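Local atomic coordinates of tryptophan synthase alpha chain (Chlamydia trachomatis, PDB entry 6V82), a protein that probably splits indoleglycerol phosphate into indole and glyceraldehyde 3-phosphate by aldol cleavage, serving the final step of tryptophan biosynthesis. Residues V53-E58 with Y95-P100; I15-A20 with V61-A66. All coordinates share one frame; numbering follows the deposited sequence.

Contact 1 (V53-E58 with Y95-P100); sequences VADNPE and YSYYNP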
ATOM      1  N   VAL A  53      32.421 -10.771   3.291  1.00 30.29           N
ATOM      2  CA  VAL A  53      31.448 -10.898   4.375  1.00 36.76           C
ATOM      3  C   VAL A  53      32.024 -11.562   5.619  1.00 40.42           C
ATOM      4  O   VAL A  53      31.428 -11.461   6.695  1.00 43.10           O
ATOM      5  CB  VAL A  53      30.194 -11.673   3.904  1.00 36.96           C
ATOM      6  CG1 VAL A  53      29.408 -10.850   2.906  1.00 40.78           C
ATOM      7  CG2 VAL A  53      30.587 -13.021   3.306  1.00 30.67           C
ATOM      8  N   ALA A  54      33.161 -12.250   5.512  1.00 37.64           N
ATOM      9  CA  ALA A  54      33.752 -12.933   6.660  1.00 39.64           C
ATOM     10  C   ALA A  54      34.796 -12.098   7.389  1.00 42.87           C
ATOM     11  O   ALA A  54      35.454 -12.617   8.292  1.00 45.59           O
ATOM     12  CB  ALA A  54      34.388 -14.256   6.234  1.00 31.76           C
ATOM     13  N   ASP A  55      34.977 -10.837   7.014  1.00 38.65           N
ATOM     14  CA  ASP A  55      35.944  -9.969   7.661  1.00 33.29           C
ATOM     15  C   ASP A  55      35.234  -8.844   8.404  1.00 38.81           C
ATOM     16  O   ASP A  55      34.102  -8.479   8.081  1.00 52.55           O
ATOM     17  CB  ASP A  55      36.925  -9.421   6.635  1.00 37.21           C
ATOM     18  CG  ASP A  55      37.979 -10.452   6.243  1.00 42.16           C
ATOM     19  OD1 ASP A  55      38.943 -10.637   7.014  1.00 48.06           O
ATOM     20  OD2 ASP A  55      37.830 -11.107   5.190  1.00 42.16           O
ATOM     21  N   ASN A  56      35.895  -8.315   9.428  1.00 39.42           N
ATOM     22  CA  ASN A  56      35.280  -7.267  10.219  1.00 49.32           C
ATOM     23  C   ASN A  56      35.277  -5.956   9.425  1.00 43.83           C
ATOM     24  O   ASN A  56      36.004  -5.815   8.439  1.00 34.22           O
ATOM     25  CB  ASN A  56      35.995  -7.131  11.565  1.00 52.89           C
ATOM     26  CG  ASN A  56      37.213  -6.257  11.494  1.00 55.39           C
ATOM     27  OD1 ASN A  56      37.134  -5.046  11.686  1.00 62.77           O
ATOM     28  ND2 ASN A  56      38.354  -6.864  11.237  1.00 54.81           N
ATOM     29  N   PRO A  57      34.429  -4.996   9.812  1.00 48.98           N
ATOM     30  CA  PRO A  57      34.250  -3.792   8.976  1.00 48.76           C
ATOM     31  C   PRO A  57      35.540  -3.047   8.643  1.00 49.09           C
ATOM     32  O   PRO A  57      35.671  -2.507   7.536  1.00 45.87           O
ATOM     33  CB  PRO A  57      33.309  -2.931   9.828  1.00 48.35           C
ATOM     34  CG  PRO A  57      32.583  -3.903  10.676  1.00 45.12           C
ATOM     35  CD  PRO A  57      33.553  -4.982  10.994  1.00 39.05           C
ATOM     36  N   GLU A  58      36.487  -2.987   9.580  1.00 50.90           N
ATOM     37  CA  GLU A  58      37.762  -2.329   9.326  1.00 51.00           C
ATOM     38  C   GLU A  58      38.420  -2.895   8.082  1.00 47.28           C
ATOM     39  O   GLU A  58      38.912  -2.154   7.224  1.00 45.90           O
ATOM     40  CB  GLU A  58      38.685  -2.501  10.534  1.00 62.02           C
ATOM     41  CG  GLU A  58      38.630  -1.387  11.564  1.00 75.56           C
ATOM     42  CD  GLU A  58      39.720  -0.355  11.351  1.00 84.27           C
ATOM     43  OE1 GLU A  58      39.587   0.776  11.869  1.00 89.90           O
ATOM     44  OE2 GLU A  58      40.711  -0.677  10.659  1.00 87.08           O
ATOM     45  N   TYR A  95      46.055 -14.351   1.691  1.00 20.02           N
ATOM     46  CA  TYR A  95      44.728 -14.493   2.261  1.00 24.34           C
ATOM     47  C   TYR A  95      43.715 -13.967   1.259  1.00 24.16           C
ATOM     48  O   TYR A  95      43.862 -12.838   0.769  1.00 22.20           O
ATOM     49  CB  TYR A  95      44.631 -13.728   3.578  1.00 26.99           C
ATOM     50  CG  TYR A  95      43.237 -13.604   4.108  1.00 30.37           C
ATOM     51  CD1 TYR A  95      42.663 -14.634   4.850  1.00 29.75           C
ATOM     52  CD2 TYR A  95      42.494 -12.449   3.882  1.00 32.80           C
ATOM     53  CE1 TYR A  95      41.375 -14.519   5.352  1.00 34.34           C
ATOM     54  CE2 TYR A  95      41.208 -12.316   4.388  1.00 40.32           C
ATOM     55  CZ  TYR A  95      40.652 -13.355   5.117  1.00 39.50           C
ATOM     56  OH  TYR A  95      39.370 -13.231   5.594  1.00 45.69           O
ATOM     57  N   SER A  96      42.695 -14.777   0.952  1.00 16.93           N
ATOM     58  CA  SER A  96      41.798 -14.414  -0.137  1.00 19.86           C
ATOM     59  C   SER A  96      40.443 -15.079   0.008  1.00 23.63           C
ATOM     60  O   SER A  96      40.292 -16.128   0.646  1.00 26.80           O
ATOM     61  CB  SER A  96      42.406 -14.792  -1.492  1.00 27.05           C
ATOM     62  OG  SER A  96      41.484 -14.602  -2.532  1.00 25.39           O
ATOM     63  N   TYR A  97      39.461 -14.459  -0.630  1.00 19.25           N
ATOM     64  CA  TYR A  97      38.205 -15.128  -0.907  1.00 20.87           C
ATOM     65  C   TYR A  97      38.363 -16.028  -2.131  1.00 20.79           C
ATOM     66  O   TYR A  97      39.318 -15.909  -2.898  1.00 21.28           O
ATOM     67  CB  TYR A  97      37.085 -14.097  -1.088  1.00 19.47           C
ATOM     68  CG  TYR A  97      36.683 -13.556   0.252  1.00 26.05           C
ATOM     69  CD1 TYR A  97      37.491 -12.642   0.922  1.00 28.19           C
ATOM     70  CD2 TYR A  97      35.548 -14.014   0.890  1.00 21.99           C
ATOM     71  CE1 TYR A  97      37.148 -12.170   2.166  1.00 27.42           C
ATOM     72  CE2 TYR A  97      35.196 -13.548   2.147  1.00 27.53           C
ATOM     73  CZ  TYR A  97      36.003 -12.627   2.773  1.00 26.90           C
ATOM     74  OH  TYR A  97      35.665 -12.151   4.012  1.00 27.80           O
ATOM     75  N   TYR A  98      37.425 -16.961  -2.289  1.00 22.83           N
ATOM     76  CA  TYR A  98      37.616 -18.001  -3.286  1.00 23.06           C
ATOM     77  C   TYR A  98      37.542 -17.436  -4.695  1.00 28.95           C
ATOM     78  O   TYR A  98      38.356 -17.795  -5.554  1.00 30.86           O
ATOM     79  CB  TYR A  98      36.582 -19.103  -3.102  1.00 22.36           C
ATOM     80  CG  TYR A  98      36.839 -20.294  -3.995  1.00 27.64           C
ATOM     81  CD1 TYR A  98      38.122 -20.579  -4.476  1.00 28.94           C
ATOM     82  CD2 TYR A  98      35.797 -21.124  -4.379  1.00 27.99           C
ATOM     83  CE1 TYR A  98      38.354 -21.682  -5.323  1.00 31.84           C
ATOM     84  CE2 TYR A  98      36.016 -22.210  -5.203  1.00 32.36           C
ATOM     85  CZ  TYR A  98      37.288 -22.491  -5.672  1.00 33.03           C
ATOM     86  OH  TYR A  98      37.456 -23.588  -6.482  1.00 31.39           O
ATOM     87  N   ASN A  99      36.581 -16.547  -4.951  1.00 28.19           N
ATOM     88  CA  ASN A  99      36.264 -16.188  -6.334  1.00 29.17           C
ATOM     89  C   ASN A  99      37.422 -15.539  -7.090  1.00 30.01           C
ATOM     90  O   ASN A  99      37.654 -15.919  -8.251  1.00 38.00           O
ATOM     91  CB  ASN A  99      35.022 -15.300  -6.375  1.00 22.63           C
ATOM     92  CG  ASN A  99      34.420 -15.246  -7.756  1.00 26.18           C
ATOM     93  OD1 ASN A  99      34.012 -16.277  -8.298  1.00 26.15           O
ATOM     94  ND2 ASN A  99      34.375 -14.053  -8.351  1.00 24.62           N
ATOM     95  N   PRO A 100      38.167 -14.574  -6.535  1.00 29.10           N
ATOM     96  CA  PRO A 100      39.303 -14.031  -7.300  1.00 28.12           C
ATOM     97  C   PRO A 100      40.326 -15.089  -7.704  1.00 32.30           C
ATOM     98  O   PRO A 100      41.038 -14.893  -8.699  1.00 30.97           O
ATOM     99  CB  PRO A 100      39.901 -12.991  -6.342  1.00 20.64           C
ATOM    100  CG  PRO A 100      38.738 -12.594  -5.487  1.00 28.08           C
ATOM    101  CD  PRO A 100      38.008 -13.872  -5.250  1.00 19.12           C
TER

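Contact 2 (I15-A20 with V61-A66); sequences IGYLTA and VSHDRA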
ATOM      1  N   ILE A  15      52.296 -13.121  13.104  1.00 36.64           N
ATOM      2  CA  ILE A  15      51.753 -12.944  11.758  1.00 33.02           C
ATOM      3  C   ILE A  15      51.135 -11.555  11.665  1.00 33.68           C
ATOM      4  O   ILE A  15      50.358 -11.149  12.542  1.00 37.73           O
ATOM      5  CB  ILE A  15      50.711 -14.025  11.423  1.00 29.23           C
ATOM      6  CG1 ILE A  15      51.282 -15.429  11.654  1.00 30.42           C
ATOM      7  CG2 ILE A  15      50.209 -13.852   9.997  1.00 27.56           C
ATOM      8  CD1 ILE A  15      50.239 -16.539  11.575  1.00 27.92           C
ATOM      9  N   GLY A  16      51.486 -10.823  10.611  1.00 31.22           N
ATOM     10  CA  GLY A  16      50.951  -9.493  10.397  1.00 31.09           C
ATOM     11  C   GLY A  16      50.142  -9.403   9.120  1.00 31.75           C
ATOM     12  O   GLY A  16      50.608  -9.825   8.055  1.00 27.95           O
ATOM     13  N   TYR A  17      48.926  -8.867   9.218  1.00 33.51           N
ATOM     14  CA  TYR A  17      48.041  -8.730   8.069  1.00 30.34           C
ATOM     15  C   TYR A  17      48.199  -7.366   7.414  1.00 27.71           C
ATOM     16  O   TYR A  17      48.268  -6.342   8.098  1.00 32.32           O
ATOM     17  CB  TYR A  17      46.575  -8.905   8.468  1.00 25.43           C
ATOM     18  CG  TYR A  17      45.656  -8.671   7.294  1.00 29.90           C
ATOM     19  CD1 TYR A  17      45.419  -9.678   6.369  1.00 31.69           C
ATOM     20  CD2 TYR A  17      45.051  -7.433   7.089  1.00 29.00           C
ATOM     21  CE1 TYR A  17      44.593  -9.461   5.284  1.00 34.33           C
ATOM     22  CE2 TYR A  17      44.227  -7.211   6.014  1.00 26.59           C
ATOM     23  CZ  TYR A  17      44.001  -8.223   5.109  1.00 33.66           C
ATOM     24  OH  TYR A  17      43.181  -8.003   4.018  1.00 34.72           O
ATOM     25  N   LEU A  18      48.218  -7.365   6.083  1.00 21.08           N
ATOM     26  CA  LEU A  18      48.084  -6.157   5.279  1.00 30.11           C
ATOM     27  C   LEU A  18      47.186  -6.443   4.084  1.00 32.55           C
ATOM     28  O   LEU A  18      47.227  -7.535   3.507  1.00 33.97           O
ATOM     29  CB  LEU A  18      49.422  -5.642   4.743  1.00 31.78           C
ATOM     30  CG  LEU A  18      50.406  -4.999   5.697  1.00 37.99           C
ATOM     31  CD1 LEU A  18      51.678  -4.642   4.925  1.00 38.80           C
ATOM     32  CD2 LEU A  18      49.784  -3.776   6.333  1.00 41.52           C
ATOM     33  N   THR A  19      46.407  -5.443   3.684  1.00 30.84           N
ATOM     34  CA  THR A  19      45.617  -5.534   2.461  1.00 26.96           C
ATOM     35  C   THR A  19      46.479  -5.118   1.272  1.00 27.80           C
ATOM     36  O   THR A  19      46.876  -3.953   1.161  1.00 25.17           O
ATOM     37  CB  THR A  19      44.376  -4.659   2.541  1.00 31.86           C
ATOM     38  OG1 THR A  19      43.556  -5.075   3.644  1.00 33.21           O
ATOM     39  CG2 THR A  19      43.594  -4.764   1.241  1.00 28.43           C
ATOM     40  N   ALA A  20      46.760  -6.067   0.380  1.00 18.02           N
ATOM     41  CA  ALA A  20      47.461  -5.744  -0.854  1.00 29.80           C
ATOM     42  C   ALA A  20      46.741  -4.631  -1.606  1.00 29.94           C
ATOM     43  O   ALA A  20      45.539  -4.719  -1.868  1.00 36.18           O
ATOM     44  CB  ALA A  20      47.570  -6.990  -1.740  1.00 27.14           C
ATOM     45  N   VAL A  61      36.398  -2.059   4.758  1.00 36.74           N
ATOM     46  CA  VAL A  61      36.717  -0.739   4.209  1.00 35.65           C
ATOM     47  C   VAL A  61      38.127  -0.708   3.613  1.00 40.35           C
ATOM     48  O   VAL A  61      38.374  -0.013   2.615  1.00 40.93           O
ATOM     49  CB  VAL A  61      36.529   0.333   5.298  1.00 37.67           C
ATOM     50  CG1 VAL A  61      37.092   1.659   4.853  1.00 35.98           C
ATOM     51  CG2 VAL A  61      35.059   0.481   5.607  1.00 38.78           C
ATOM     52  N   SER A  62      39.065  -1.456   4.203  1.00 31.44           N
ATOM     53  CA  SER A  62      40.398  -1.590   3.622  1.00 35.14           C
ATOM     54  C   SER A  62      40.334  -2.211   2.227  1.00 34.18           C
ATOM     55  O   SER A  62      40.955  -1.718   1.279  1.00 27.95           O
ATOM     56  CB  SER A  62      41.278  -2.436   4.547  1.00 38.62           C
ATOM     57  OG  SER A  62      42.561  -2.657   3.984  1.00 33.72           O
ATOM     58  N   HIS A  63      39.593  -3.308   2.089  1.00 31.96           N
ATOM     59  CA  HIS A  63      39.401  -3.905   0.771  1.00 32.17           C
ATOM     60  C   HIS A  63      38.786  -2.904  -0.211  1.00 32.49           C
ATOM     61  O   HIS A  63      39.223  -2.809  -1.365  1.00 31.57           O
ATOM     62  CB  HIS A  63      38.526  -5.157   0.894  1.00 28.96           C
ATOM     63  CG  HIS A  63      39.219  -6.327   1.523  1.00 29.22           C
ATOM     64  ND1 HIS A  63      38.820  -7.630   1.306  1.00 30.98           N
ATOM     65  CD2 HIS A  63      40.293  -6.397   2.346  1.00 31.13           C
ATOM     66  CE1 HIS A  63      39.617  -8.451   1.967  1.00 29.92           C
ATOM     67  NE2 HIS A  63      40.516  -7.728   2.612  1.00 31.23           N
ATOM     68  N   ASP A  64      37.778  -2.140   0.232  1.00 28.80           N
ATOM     69  CA  ASP A  64      37.189  -1.117  -0.632  1.00 33.67           C
ATOM     70  C   ASP A  64      38.255  -0.149  -1.139  1.00 38.35           C
ATOM     71  O   ASP A  64      38.288   0.177  -2.331  1.00 35.81           O
ATOM     72  CB  ASP A  64      36.078  -0.342   0.095  1.00 37.68           C
ATOM     73  CG  ASP A  64      34.853  -1.210   0.436  1.00 56.93           C
ATOM     74  OD1 ASP A  64      34.829  -2.405   0.054  1.00 62.74           O
ATOM     75  OD2 ASP A  64      33.911  -0.688   1.101  1.00 62.50           O
ATOM     76  N   ARG A  65      39.148   0.311  -0.244  1.00 37.68           N
ATOM     77  CA  ARG A  65      40.181   1.264  -0.650  1.00 37.21           C
ATOM     78  C   ARG A  65      41.128   0.652  -1.679  1.00 37.57           C
ATOM     79  O   ARG A  65      41.473   1.293  -2.676  1.00 29.12           O
ATOM     80  CB  ARG A  65      40.974   1.761   0.564  1.00 30.24           C
ATOM     81  CG  ARG A  65      40.235   2.733   1.473  1.00 32.99           C
ATOM     82  CD  ARG A  65      41.172   3.392   2.478  1.00 33.95           C
ATOM     83  NE  ARG A  65      41.913   2.405   3.260  1.00 35.14           N
ATOM     84  CZ  ARG A  65      41.550   1.983   4.470  1.00 42.00           C
ATOM     85  NH1 ARG A  65      40.450   2.466   5.052  1.00 38.50           N
ATOM     86  NH2 ARG A  65      42.286   1.073   5.098  1.00 44.22           N
ATOM     87  N   ALA A  66      41.551  -0.590  -1.452  1.00 30.68           N
ATOM     88  CA  ALA A  66      42.515  -1.220  -2.341  1.00 30.40           C
ATOM     89  C   ALA A  66      41.943  -1.382  -3.748  1.00 32.27           C
ATOM     90  O   ALA A  66      42.644  -1.145  -4.741  1.00 35.53           O
ATOM     91  CB  ALA A  66      42.941  -2.563  -1.750  1.00 23.88           C
TER

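Contact 1 (V53-E58 with Y95-P100)
Y97 and D55 meet through a phenol and a carboxylate, and Y95 brings a second phenol to the same oxygen. D55 OD2 accepts from Y97 OH at 2.7 Å and from Y95 OH, also at 2.7 Å. The two donors use different sides of the oxygen: Y95 comes in on the syn side, 18° out of the carboxylate plane, and Y97 on the anti side and further out of that plane. The Y95 ring stands nearly perpendicular to the carboxylate, at 87°, and presents its hydroxyl edge. With CG anti to the backbone N (chi1 169°), Y95 reaches from the end of strand 92-96 toward D55 head on, whereas Y97, from the loop just after the strand, slides past D55 in the opposite direction.

Y97 OH works both ways: besides donating to D55, it accepts from A54 N at 2.9 Å, with that N-H near the plane of the ring. A54 has a methyl small enough to pass close to this hydroxyl, its CB lying 3.3 Å from Y97 OH. Tyrosine suits both positions, since a long flat side chain spans from the end of the strand, or the loop that follows it, to the loop that holds D55, and ends in a polar group. The Y97 ring meets the ring of F49 with the two planes not far from parallel.

The other carboxylate oxygen, D55 OD1, forms a salt bridge with K227. Both oxygens of this predicted proton acceptor thus have partners, and the two phenols and the lysine would be expected to fix how the carboxylate is turned within the active site.

Contact 2 (I15-A20 with V61-A66)
T19 OG1 and S62 OG are only 2.6 Å apart in a hydrogen bond that joins a strand of the TIM barrel to the helix 57-68 packed beside it. Next to it, H63 NE2 donates to Y17 OH at 3.0 Å, the phenol oxygen lying close to the plane of the imidazole ring. The two pairs are tied together on the strand itself, because Y17 OH and T19 OG1 share a hydrogen bond, making one chain from histidine to serine. Y17 and T19 can cooperate in this way because residues two apart on a strand face the same side. T19 has OG1 beside its backbone N (chi1 -60°), which puts CG2 anti to that N, where it meets A66. S62 OG also bonds D22, in the loop that follows strand 13-19, so the chain returns to that end of the strand.

Farther along, the contact is packing round a methyl group. The axes of strand 15-19 and helix 61-66 approach to 9.3 Å at 44°, and A66, one helical turn after S62, has a side chain short enough for the strand end to come close. T19 thus serves twice, with its hydroxyl bonded and its methyl CG2 3.8 Å from A66 CB, while A20 O lies 3.4 Å from the same A66 CB.

Helix 57-68 ties the two together: D55 of contact 1 lies just ahead of it, and contact 2 uses its middle. Strands 92-96 and 13-19 flank strand 42-46, which carries E44, the other predicted proton acceptor. Their tyrosines meet directly, Y95 CD2 being 3.9 Å from Y17 CE1, and the side chain of each comes to about 4 Å from that of E44. H63 of contact 2 is in turn about 5 Å from D55, side chain to side chain. K227, the partner of D55, also makes cation-pi contacts with Y95 and Y17, so both contacts, with centres about 10 Å apart, help build the predicted catalytic centre.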